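Local coordinates for protein putative methylthioribose-1-phosphate isomerase (Pyrococcus horikoshii OT3, PDB 6A34) that probably interconverts 5-methylthioribose 1-phosphate and 5-methylthioribulose 1-phosphate, an isomerisation of the methionine salvage pathway, at residues 46-51 with 97-102; 64-69 with 108-113; 155-160 with 274-279; 339-342 with 348-351. All coordinates share one frame; numbering follows the deposited sequence.

How the interactions relate
Interactions 1 and 2 belong to the helical N-terminal part of the chain, interactions 3 and 4 to the Rossmann-like part around the seven-stranded sheet. Interaction 2 is buried, all aliphatic, helix against helix; interaction 1 touches it through Lys97 beside Leu110 and Val47 beside Ala65, but it is only partly buried and ends in an arginine predicted to bind substrate. Interaction 3 is again buried, with an aromatic ring against two aliphatic residues. Interaction 4 lies nearer the surface, at the edge strand of the same sheet, and has a well-directed side chain-to-backbone hydrogen bond, where that of interaction 1 is weak; Trp342 and Val340 meet Val157, joining interactions 3 and 4.

Interaction 1. Residues 46-51 with 97-102; sequences EVAEAI and KNTRPT
Thr99 pushes its side chain against helix 44-52 between Ala48 and Ile51, and this is where the packing is tight. Its CB sits 3.5 Å from Ile51 CG2, closer than usual for two carbons, and OG1 lies 3.3 Å from the same methyl. The methyl CG2 of Thr99 goes to Ala48, 3.2 Å from its carbonyl O and 3.7 Å from CB. With chi1 at 44°, OG1 stands between the backbone N and the carbonyl carbon; the hydroxyl is satisfied by Leu96 O in the last turn of helix 82-97. The contact thus pins the turn between helices 82-97 and 104-119 to helix 44-52, in the helical N-terminal part of this eIF2B-related fold. The far end is looser. Arg100, partly exposed, predicted to bind substrate and close to Arg57, bends at chi2 and chi3 to bring NH2 to 2.7 Å from Ile51 O; the N-H points poorly, at 116°, and the bond is weak, as is a second one from NH2 to Val56 O. A leucine in its place lacks the charge, so the predicted substrate site beside Arg57 would probably lose part of its grip on an anionic group, and Ile51 O its weak donor.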
loop_
_atom_site.group_PDB
_atom_site.type_symbol
_atom_site.label_atom_id
_atom_site.label_comp_id
_atom_site.label_asym_id
_atom_site.label_seq_id
_atom_site.Cartn_x
_atom_site.Cartn_y
_atom_site.Cartn_z
ATOM N N GLU A 46 -13.521 1.248 33.594
ATOM C CA GLU A 46 -12.391 0.549 32.954
ATOM C C GLU A 46 -12.787 -0.045 31.584
ATOM O O GLU A 46 -11.982 -0.023 30.667
ATOM C CB GLU A 46 -11.841 -0.566 33.851
ATOM C CG GLU A 46 -11.192 -0.085 35.143
ATOM C CD GLU A 46 -10.706 -1.195 36.074
ATOM O OE1 GLU A 46 -11.089 -2.372 35.865
ATOM O OE2 GLU A 46 -9.940 -0.885 37.025
ATOM N N VAL A 47 -13.990 -0.626 31.473
ATOM C CA VAL A 47 -14.508 -1.221 30.224
ATOM C C VAL A 47 -14.779 -0.093 29.215
ATOM O O VAL A 47 -14.462 -0.202 28.037
ATOM C CB VAL A 47 -15.795 -2.040 30.489
ATOM C CG1 VAL A 47 -16.527 -2.443 29.222
ATOM C CG2 VAL A 47 -15.531 -3.264 31.349
ATOM N N ALA A 48 -15.400 0.991 29.691
ATOM C CA ALA A 48 -15.729 2.127 28.836
ATOM C C ALA A 48 -14.435 2.700 28.239
ATOM O O ALA A 48 -14.330 2.897 27.038
ATOM C CB ALA A 48 -16.515 3.172 29.614
ATOM N N GLU A 49 -13.446 2.930 29.101
ATOM C CA GLU A 49 -12.164 3.474 28.696
ATOM C C GLU A 49 -11.524 2.554 27.630
ATOM O O GLU A 49 -10.970 3.039 26.647
ATOM C CB GLU A 49 -11.296 3.688 29.944
ATOM C CG GLU A 49 -9.968 4.387 29.693
ATOM C CD GLU A 49 -10.038 5.730 28.969
ATOM O OE1 GLU A 49 -11.058 6.462 29.143
ATOM O OE2 GLU A 49 -9.071 6.039 28.219
ATOM N N ALA A 50 -11.638 1.232 27.807
ATOM C CA ALA A 50 -11.043 0.219 26.907
ATOM C C ALA A 50 -11.748 0.220 25.544
ATOM O O ALA A 50 -11.138 -0.093 24.535
ATOM C CB ALA A 50 -11.078 -1.141 27.554
ATOM N N ILE A 51 -13.019 0.625 25.497
ATOM C CA ILE A 51 -13.677 0.836 24.214
ATOM C C ILE A 51 -13.132 2.116 23.550
ATOM O O ILE A 51 -12.805 2.086 22.376
ATOM C CB ILE A 51 -15.206 0.868 24.373
ATOM C CG1 ILE A 51 -15.765 -0.529 24.656
ATOM C CG2 ILE A 51 -15.867 1.494 23.153
ATOM C CD1 ILE A 51 -17.016 -0.509 25.484
ATOM N N LYS A 97 -22.557 4.014 26.362
ATOM C CA LYS A 97 -23.109 4.530 25.117
ATOM C C LYS A 97 -22.140 5.553 24.504
ATOM O O LYS A 97 -21.894 5.518 23.294
ATOM C CB LYS A 97 -24.487 5.148 25.373
ATOM C CG LYS A 97 -25.324 5.411 24.132
ATOM C CD LYS A 97 -26.556 6.226 24.419
ATOM C CE LYS A 97 -27.581 6.110 23.313
ATOM N NZ LYS A 97 -28.952 6.406 23.796
ATOM N N ASN A 98 -21.564 6.415 25.358
ATOM C CA ASN A 98 -20.787 7.606 24.964
ATOM C C ASN A 98 -19.281 7.290 24.948
ATOM O O ASN A 98 -18.469 8.050 25.454
ATOM C CB ASN A 98 -21.113 8.789 25.884
ATOM C CG ASN A 98 -22.605 9.031 26.019
ATOM O OD1 ASN A 98 -23.121 9.168 27.128
ATOM N ND2 ASN A 98 -23.319 9.065 24.904
ATOM N N THR A 99 -18.914 6.143 24.379
ATOM C CA THR A 99 -17.511 5.807 24.187
ATOM C C THR A 99 -17.159 6.106 22.727
ATOM O O THR A 99 -16.299 6.934 22.439
ATOM C CB THR A 99 -17.223 4.362 24.607
ATOM O OG1 THR A 99 -18.263 3.533 24.088
ATOM C CG2 THR A 99 -17.115 4.199 26.109
ATOM N N ARG A 100 -17.866 5.413 21.830
ATOM C CA ARG A 100 -17.873 5.651 20.393
ATOM C C ARG A 100 -19.337 5.766 19.983
ATOM O O ARG A 100 -19.954 4.761 19.623
ATOM C CB ARG A 100 -17.114 4.538 19.653
ATOM C CG ARG A 100 -15.603 4.747 19.598
ATOM C CD ARG A 100 -14.785 3.517 19.964
ATOM N NE ARG A 100 -14.334 2.732 18.821
ATOM C CZ ARG A 100 -13.630 1.598 18.897
ATOM N NH1 ARG A 100 -12.982 1.170 17.824
ATOM N NH2 ARG A 100 -13.557 0.906 20.031
ATOM N N PRO A 101 -19.939 6.978 20.108
ATOM C CA PRO A 101 -21.333 7.236 19.709
ATOM C C PRO A 101 -21.811 6.872 18.287
ATOM O O PRO A 101 -23.009 6.997 18.004
ATOM C CB PRO A 101 -21.440 8.766 19.826
ATOM C CG PRO A 101 -20.465 9.118 20.927
ATOM C CD PRO A 101 -19.312 8.156 20.735
ATOM N N THR A 102 -20.890 6.421 17.421
ATOM C CA THR A 102 -21.149 6.139 15.996
ATOM C C THR A 102 -21.197 4.616 15.734
ATOM O O THR A 102 -22.103 4.156 15.001
ATOM C CB THR A 102 -20.130 6.879 15.113
ATOM O OG1 THR A 102 -19.486 5.902 14.294
ATOM C CG2 THR A 102 -19.081 7.650 15.892
#

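Interaction 2. Residues 64-69 with 108-113; sequences AAAGFG and WALNRI
Leu110 and Ile113 of helix 104-119 pack on Ala66 and Gly67 of helix 59-76, a buried helix-helix contact in the helical N-terminal part of the fold. The two short segments run in roughly the same direction, crossing at -32° with their axes 8.5 Å apart, a spacing that suits the small residues of 64-69. Ala109 is the first residue of 108-113 to face the partner helix: its CB points toward it, and its CA is 5.8 Å from Gly67 CA, the nearest backbone approach. One residue on, Leu110 leaves the helix at an angle, but its CD2 swings back to lie 3.8 Å from Ala66 CB and 3.6 Å from Ala66 O. The same side chain also rests on Tyr93 and Leu96, so it is shared between helices 59-76, 82-97 and its own. Arg112 turns to another neighbour, helix 125-157, with salt bridges to Glu135 and Glu142. Ile113 then returns to the interface one turn after Ala109. CG1 lies beside the backbone N and anti to the carbonyl carbon (chi1 -64°), and with chi2 extended the chain reaches straight out, setting its CD1 3.9 Å from Gly67 CA and 3.8 Å from Gly67 O.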
loop_
_atom_site.group_PDB
_atom_site.type_symbol
_atom_site.label_atom_id
_atom_site.label_comp_id
_atom_site.label_asym_id
_atom_site.label_seq_id
_atom_site.Cartn_x
_atom_site.Cartn_y
_atom_site.Cartn_z
ATOM N N ALA A 64 -20.133 -6.695 22.306
ATOM C CA ALA A 64 -20.117 -7.651 23.396
ATOM C C ALA A 64 -19.474 -7.016 24.634
ATOM O O ALA A 64 -19.950 -7.243 25.758
ATOM C CB ALA A 64 -19.410 -8.930 22.989
ATOM N N ALA A 65 -18.402 -6.237 24.425
ATOM C CA ALA A 65 -17.713 -5.599 25.525
ATOM C C ALA A 65 -18.697 -4.700 26.278
ATOM O O ALA A 65 -18.738 -4.726 27.493
ATOM C CB ALA A 65 -16.501 -4.824 25.066
ATOM N N ALA A 66 -19.488 -3.923 25.543
ATOM C CA ALA A 66 -20.387 -2.957 26.154
ATOM C C ALA A 66 -21.484 -3.688 26.925
ATOM O O ALA A 66 -21.906 -3.228 27.991
ATOM C CB ALA A 66 -21.004 -2.100 25.090
ATOM N N GLY A 67 -21.994 -4.764 26.310
ATOM C CA GLY A 67 -22.996 -5.590 26.881
ATOM C C GLY A 67 -22.493 -6.229 28.166
ATOM O O GLY A 67 -23.214 -6.278 29.132
ATOM N N PHE A 68 -21.245 -6.712 28.154
ATOM C CA PHE A 68 -20.640 -7.295 29.351
ATOM C C PHE A 68 -20.328 -6.234 30.404
ATOM O O PHE A 68 -20.111 -6.576 31.538
ATOM C CB PHE A 68 -19.378 -8.077 29.004
ATOM C CG PHE A 68 -19.677 -9.399 28.355
ATOM C CD1 PHE A 68 -20.737 -10.176 28.784
ATOM C CD2 PHE A 68 -18.890 -9.872 27.325
ATOM C CE1 PHE A 68 -20.997 -11.401 28.204
ATOM C CE2 PHE A 68 -19.169 -11.088 26.731
ATOM C CZ PHE A 68 -20.222 -11.844 27.162
ATOM N N GLY A 69 -20.264 -4.960 29.998
ATOM C CA GLY A 69 -20.135 -3.848 30.936
ATOM C C GLY A 69 -21.380 -3.674 31.790
ATOM O O GLY A 69 -21.282 -3.307 32.967
ATOM N N TRP A 108 -26.735 -1.201 19.243
ATOM C CA TRP A 108 -27.622 -2.368 19.227
ATOM C C TRP A 108 -27.545 -3.081 20.585
ATOM O O TRP A 108 -28.572 -3.398 21.151
ATOM C CB TRP A 108 -27.301 -3.377 18.119
ATOM C CG TRP A 108 -27.560 -2.930 16.715
ATOM C CD1 TRP A 108 -28.427 -1.964 16.284
ATOM C CD2 TRP A 108 -26.946 -3.486 15.532
ATOM N NE1 TRP A 108 -28.372 -1.861 14.920
ATOM C CE2 TRP A 108 -27.472 -2.778 14.427
ATOM C CE3 TRP A 108 -25.996 -4.497 15.301
ATOM C CZ2 TRP A 108 -27.072 -3.058 13.115
ATOM C CZ3 TRP A 108 -25.602 -4.764 14.006
ATOM C CH2 TRP A 108 -26.137 -4.053 12.930
ATOM N N ALA A 109 -26.323 -3.354 21.065
ATOM C CA ALA A 109 -26.117 -4.261 22.180
ATOM C C ALA A 109 -26.707 -3.660 23.460
ATOM O O ALA A 109 -27.454 -4.345 24.181
ATOM C CB ALA A 109 -24.655 -4.564 22.345
ATOM N N LEU A 110 -26.372 -2.389 23.710
ATOM C CA LEU A 110 -26.803 -1.688 24.877
ATOM C C LEU A 110 -28.318 -1.547 24.876
ATOM O O LEU A 110 -28.946 -1.816 25.882
ATOM C CB LEU A 110 -26.153 -0.307 24.939
ATOM C CG LEU A 110 -24.660 -0.325 25.232
ATOM C CD1 LEU A 110 -24.099 1.094 25.243
ATOM C CD2 LEU A 110 -24.375 -1.041 26.543
ATOM N N ASN A 111 -28.871 -1.091 23.756
ATOM C CA ASN A 111 -30.298 -0.900 23.616
ATOM C C ASN A 111 -31.081 -2.209 23.780
ATOM O O ASN A 111 -32.209 -2.200 24.242
ATOM C CB ASN A 111 -30.655 -0.282 22.265
ATOM C CG ASN A 111 -31.124 1.137 22.452
ATOM O OD1 ASN A 111 -30.311 2.059 22.541
ATOM N ND2 ASN A 111 -32.431 1.291 22.601
ATOM N N ARG A 112 -30.526 -3.310 23.291
ATOM C CA ARG A 112 -31.124 -4.639 23.441
ATOM C C ARG A 112 -31.292 -4.988 24.935
ATOM O O ARG A 112 -32.294 -5.586 25.323
ATOM C CB ARG A 112 -30.222 -5.667 22.759
ATOM C CG ARG A 112 -30.710 -7.105 22.847
ATOM C CD ARG A 112 -29.868 -8.037 21.990
ATOM N NE ARG A 112 -30.130 -9.446 22.273
ATOM C CZ ARG A 112 -29.643 -10.424 21.554
ATOM N NH1 ARG A 112 -28.789 -10.132 20.584
ATOM N NH2 ARG A 112 -30.006 -11.676 21.785
ATOM N N ILE A 113 -30.299 -4.617 25.758
ATOM C CA ILE A 113 -30.323 -4.932 27.188
ATOM C C ILE A 113 -31.234 -3.945 27.938
ATOM O O ILE A 113 -32.133 -4.365 28.654
ATOM C CB ILE A 113 -28.897 -4.965 27.736
ATOM C CG1 ILE A 113 -28.131 -6.112 27.069
ATOM C CG2 ILE A 113 -28.920 -5.047 29.261
ATOM C CD1 ILE A 113 -26.724 -6.274 27.567
#

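Interaction 3. Residues 155-160 with 274-279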
loop_
_atom_site.group_PDB
_atom_site.type_symbol
_atom_site.label_atom_id
_atom_site.label_comp_id
_atom_site.label_asym_id
_atom_site.label_seq_id
_atom_site.Cartn_x
_atom_site.Cartn_y
_atom_site.Cartn_z
ATOM N N ALA A 155 -16.320 -22.193 3.410
ATOM C CA ALA A 155 -15.371 -23.267 3.126
ATOM C C ALA A 155 -15.907 -24.219 2.037
ATOM O O ALA A 155 -15.097 -24.816 1.343
ATOM C CB ALA A 155 -15.023 -24.009 4.396
ATOM N N GLU A 156 -17.236 -24.344 1.885
ATOM C CA GLU A 156 -17.853 -25.187 0.821
ATOM C C GLU A 156 -17.597 -24.598 -0.577
ATOM O O GLU A 156 -17.517 -25.334 -1.541
ATOM C CB GLU A 156 -19.384 -25.285 0.917
ATOM C CG GLU A 156 -19.931 -26.084 2.091
ATOM C CD GLU A 156 -19.552 -27.558 2.177
ATOM O OE1 GLU A 156 -19.617 -28.122 3.296
ATOM O OE2 GLU A 156 -19.203 -28.152 1.132
ATOM N N VAL A 157 -17.541 -23.264 -0.689
ATOM C CA VAL A 157 -17.635 -22.594 -1.994
ATOM C C VAL A 157 -16.259 -22.121 -2.478
ATOM O O VAL A 157 -16.085 -21.996 -3.659
ATOM C CB VAL A 157 -18.651 -21.432 -1.985
ATOM C CG1 VAL A 157 -20.090 -21.915 -1.793
ATOM C CG2 VAL A 157 -18.301 -20.359 -0.973
ATOM N N LEU A 158 -15.315 -21.801 -1.579
ATOM C CA LEU A 158 -13.963 -21.444 -2.010
ATOM C C LEU A 158 -13.254 -22.690 -2.523
ATOM O O LEU A 158 -13.420 -23.780 -1.985
ATOM C CB LEU A 158 -13.125 -20.864 -0.869
ATOM C CG LEU A 158 -13.528 -19.507 -0.309
ATOM C CD1 LEU A 158 -12.329 -18.839 0.348
ATOM C CD2 LEU A 158 -14.123 -18.609 -1.362
ATOM N N PRO A 159 -12.350 -22.534 -3.509
ATOM C CA PRO A 159 -11.477 -23.629 -3.916
ATOM C C PRO A 159 -10.379 -23.882 -2.871
ATOM O O PRO A 159 -9.998 -22.969 -2.137
ATOM C CB PRO A 159 -10.890 -23.084 -5.226
ATOM C CG PRO A 159 -10.785 -21.606 -4.966
ATOM C CD PRO A 159 -12.054 -21.274 -4.206
ATOM N N GLU A 160 -9.882 -25.120 -2.830
ATOM C CA GLU A 160 -8.621 -25.430 -2.217
ATOM C C GLU A 160 -7.534 -24.660 -2.947
ATOM O O GLU A 160 -7.582 -24.528 -4.180
ATOM C CB GLU A 160 -8.145 -26.875 -2.387
ATOM C CG GLU A 160 -9.222 -27.927 -2.262
ATOM C CD GLU A 160 -8.651 -29.298 -1.930
ATOM O OE1 GLU A 160 -9.456 -30.174 -1.510
ATOM O OE2 GLU A 160 -7.390 -29.473 -2.088
ATOM N N PRO A 274 -12.375 -15.935 -8.668
ATOM C CA PRO A 274 -13.547 -15.800 -7.818
ATOM C C PRO A 274 -13.268 -14.847 -6.646
ATOM O O PRO A 274 -12.221 -14.885 -6.045
ATOM C CB PRO A 274 -13.842 -17.233 -7.350
ATOM C CG PRO A 274 -13.205 -18.123 -8.351
ATOM C CD PRO A 274 -12.039 -17.335 -8.934
ATOM N N PHE A 275 -14.252 -14.004 -6.351
ATOM C CA PHE A 275 -14.147 -12.921 -5.423
ATOM C C PHE A 275 -15.401 -12.899 -4.545
ATOM O O PHE A 275 -16.517 -12.641 -5.037
ATOM C CB PHE A 275 -14.011 -11.625 -6.226
ATOM C CG PHE A 275 -13.928 -10.377 -5.400
ATOM C CD1 PHE A 275 -12.718 -9.925 -4.923
ATOM C CD2 PHE A 275 -15.061 -9.678 -5.064
ATOM C CE1 PHE A 275 -12.646 -8.772 -4.160
ATOM C CE2 PHE A 275 -14.986 -8.523 -4.307
ATOM C CZ PHE A 275 -13.785 -8.080 -3.841
ATOM N N PHE A 276 -15.215 -13.155 -3.253
ATOM C CA PHE A 276 -16.323 -13.248 -2.293
ATOM C C PHE A 276 -16.194 -12.227 -1.169
ATOM O O PHE A 276 -15.100 -11.966 -0.674
ATOM C CB PHE A 276 -16.356 -14.623 -1.645
ATOM C CG PHE A 276 -16.703 -15.756 -2.570
ATOM C CD1 PHE A 276 -15.722 -16.397 -3.310
ATOM C CD2 PHE A 276 -18.002 -16.211 -2.655
ATOM C CE1 PHE A 276 -16.045 -17.461 -4.138
ATOM C CE2 PHE A 276 -18.325 -17.271 -3.482
ATOM C CZ PHE A 276 -17.343 -17.905 -4.212
ATOM N N ALA A 277 -17.344 -11.709 -0.750
ATOM C CA ALA A 277 -17.532 -11.013 0.499
ATOM C C ALA A 277 -18.171 -11.995 1.484
ATOM O O ALA A 277 -18.968 -12.845 1.079
ATOM C CB ALA A 277 -18.437 -9.813 0.290
ATOM N N VAL A 278 -17.819 -11.872 2.762
ATOM C CA VAL A 278 -18.384 -12.661 3.822
ATOM C C VAL A 278 -18.773 -11.689 4.935
ATOM O O VAL A 278 -17.943 -10.841 5.335
ATOM C CB VAL A 278 -17.418 -13.760 4.315
ATOM C CG1 VAL A 278 -16.020 -13.239 4.623
ATOM C CG2 VAL A 278 -17.970 -14.502 5.530
ATOM N N ALA A 279 -20.034 -11.779 5.385
ATOM C CA ALA A 279 -20.569 -10.986 6.496
ATOM C C ALA A 279 -21.861 -11.599 7.025
ATOM O O ALA A 279 -22.548 -12.298 6.281
ATOM C CB ALA A 279 -20.827 -9.595 6.049
#
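Phe276 holds its ring against two aliphatic side chains, Val157 and Leu158, where helix 125-157 gives way to loop; their methyls lie on the same side of the ring plane, reaching opposite flanks of the ring obliquely. Leu158 comes closest: its CD2 is 3.4 Å from Phe276 CD1 and 3.6 Å from CE1, a snug fit. Val157 meets the other flank, with CG2 at 4.0 Å from Phe276 CE2. The torsions explain how the three side chains meet. Phe276 has CG beside its backbone N (chi1 -67°), which carries the ring out from the strand toward segment 155-160, and chi2 near a right angle, 87°, sets the ring plane. Leu158 starts off to one side of the strand, yet with CG also beside its own N its CD2 is delivered to the ring, the leucine and the ring running alongside each other and pointing opposite ways. In Val157 the touching methyl, CG2, occupies the position between N and the carbonyl carbon, while CG1 turns to Trp342 and Val340. With an alanine in place of Phe276, the methyls of Val157 and Leu158 would probably face a gap where the ring had been, and segment 155-160 would lose its packing on the strand. Around the contact, strand 275-278 lies between strands 241-244 and 333-336: Phe276 bonds by its backbone to Ile242 and Val244, Phe275 and Ala277 to Thr332 and Ile335. Phe275 points the other way, into helix 261-270, while Leu158 also touches Met187 of helix 180-189, and Phe276 CE2 packs on Trp342 CZ3 just after strand 339-341.

Interaction 4. Residues 339-342 with 348-351; sequences GVVW and NLKK
Asn348 reaches back from the final helix to the end of the edge strand, its ND2 donating to Trp342 O at 3.0 Å with a nearly straight N-H, 167°. The acceptor lies close to the plane of the Asn348 amide, whereas the nitrogen stands well above the carbonyl plane of Trp342, 50° out of it. Beside this bond, Val341 supplies the apolar half. Its CG1, anti to the backbone N (chi1 -173°), lies 3.7 Å from Asn348 CB and also touches Leu349, while CG2 meets Leu349 CD2 at 3.9 Å, the Val341 and Leu349 side chains crossing at about a right angle.

Further out, the strand is held by its neighbour: Val341 bonds by its backbone to Ile334, and Gly339 O takes a hydrogen bond from Thr336 OG1. The backbone angles of Gly339 would bring a CB against the preceding carbonyl O, a conformation other residues would hardly tolerate. Val340 CG1 sits over one face of the Trp342 indole, toward its rim, 3.6 Å above the plane, and Val157 of helix 125-157 touches both residues; a hexane-1,6-diol molecule, probably from the crystallisation liquor, lies nearby. Strands 333-336 and 339-341 form an antiparallel beta hairpin at the rim of the Rossmann-like sheet, and the chain then turns directly into helix 345-354, which packs back on that edge strand.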
loop_
_atom_site.group_PDB
_atom_site.type_symbol
_atom_site.label_atom_id
_atom_site.label_comp_id
_atom_site.label_asym_id
_atom_site.label_seq_id
_atom_site.Cartn_x
_atom_site.Cartn_y
_atom_site.Cartn_z
ATOM N N GLY A 339 -26.184 -18.852 4.694
ATOM C CA GLY A 339 -25.956 -19.404 3.366
ATOM C C GLY A 339 -25.366 -18.371 2.418
ATOM O O GLY A 339 -25.244 -17.178 2.767
ATOM N N VAL A 340 -24.960 -18.846 1.234
ATOM C CA VAL A 340 -24.279 -18.045 0.257
ATOM C C VAL A 340 -25.339 -17.512 -0.700
ATOM O O VAL A 340 -26.147 -18.280 -1.152
ATOM C CB VAL A 340 -23.214 -18.827 -0.514
ATOM C CG1 VAL A 340 -22.483 -17.896 -1.469
ATOM C CG2 VAL A 340 -22.232 -19.545 0.396
ATOM N N VAL A 341 -25.315 -16.196 -0.930
ATOM C CA VAL A 341 -26.129 -15.493 -1.864
ATOM C C VAL A 341 -25.383 -15.398 -3.203
ATOM O O VAL A 341 -24.305 -14.905 -3.268
ATOM C CB VAL A 341 -26.455 -14.078 -1.347
ATOM C CG1 VAL A 341 -27.461 -13.375 -2.236
ATOM C CG2 VAL A 341 -26.943 -14.101 0.089
ATOM N N TRP A 342 -26.061 -15.788 -4.272
ATOM C CA TRP A 342 -25.574 -15.796 -5.620
ATOM C C TRP A 342 -26.251 -14.670 -6.412
ATOM O O TRP A 342 -27.293 -14.154 -6.009
ATOM C CB TRP A 342 -25.858 -17.177 -6.214
ATOM C CG TRP A 342 -25.219 -18.290 -5.452
ATOM C CD1 TRP A 342 -25.865 -19.257 -4.730
ATOM C CD2 TRP A 342 -23.806 -18.574 -5.333
ATOM N NE1 TRP A 342 -24.958 -20.118 -4.187
ATOM C CE2 TRP A 342 -23.689 -19.731 -4.535
ATOM C CE3 TRP A 342 -22.640 -17.956 -5.788
ATOM C CZ2 TRP A 342 -22.461 -20.302 -4.216
ATOM C CZ3 TRP A 342 -21.421 -18.522 -5.477
ATOM C CH2 TRP A 342 -21.332 -19.674 -4.695
ATOM N N ASN A 348 -32.006 -12.137 -4.584
ATOM C CA ASN A 348 -31.652 -13.222 -3.668
ATOM C C ASN A 348 -31.433 -12.693 -2.255
ATOM O O ASN A 348 -31.666 -13.454 -1.320
ATOM C CB ASN A 348 -30.497 -14.090 -4.161
ATOM C CG ASN A 348 -30.934 -14.936 -5.336
ATOM O OD1 ASN A 348 -32.054 -15.431 -5.332
ATOM N ND2 ASN A 348 -30.106 -15.040 -6.366
ATOM N N LEU A 349 -31.031 -11.422 -2.097
ATOM C CA LEU A 349 -30.863 -10.888 -0.753
ATOM C C LEU A 349 -32.238 -10.712 -0.109
ATOM O O LEU A 349 -32.373 -11.091 1.059
ATOM C CB LEU A 349 -30.077 -9.573 -0.735
ATOM C CG LEU A 349 -28.561 -9.738 -0.835
ATOM C CD1 LEU A 349 -27.886 -8.409 -1.138
ATOM C CD2 LEU A 349 -27.992 -10.352 0.429
ATOM N N LYS A 350 -33.218 -10.174 -0.859
ATOM C CA LYS A 350 -34.541 -9.896 -0.288
ATOM C C LYS A 350 -35.248 -11.224 0.019
ATOM O O LYS A 350 -35.921 -11.322 1.049
ATOM C CB LYS A 350 -35.358 -8.917 -1.138
ATOM C CG LYS A 350 -36.147 -9.495 -2.299
ATOM C CD LYS A 350 -37.371 -8.662 -2.652
ATOM C CE LYS A 350 -37.066 -7.211 -2.962
ATOM N NZ LYS A 350 -38.307 -6.457 -3.263
ATOM N N LYS A 351 -35.020 -12.254 -0.804
ATOM C CA LYS A 351 -35.456 -13.605 -0.460
ATOM C C LYS A 351 -34.882 -13.975 0.905
ATOM O O LYS A 351 -35.614 -14.291 1.819
ATOM C CB LYS A 351 -35.012 -14.662 -1.476
ATOM C CG LYS A 351 -35.953 -14.877 -2.656
ATOM C CD LYS A 351 -35.499 -15.994 -3.585
ATOM C CE LYS A 351 -36.010 -15.839 -5.002
ATOM N NZ LYS A 351 -35.488 -16.905 -5.888
#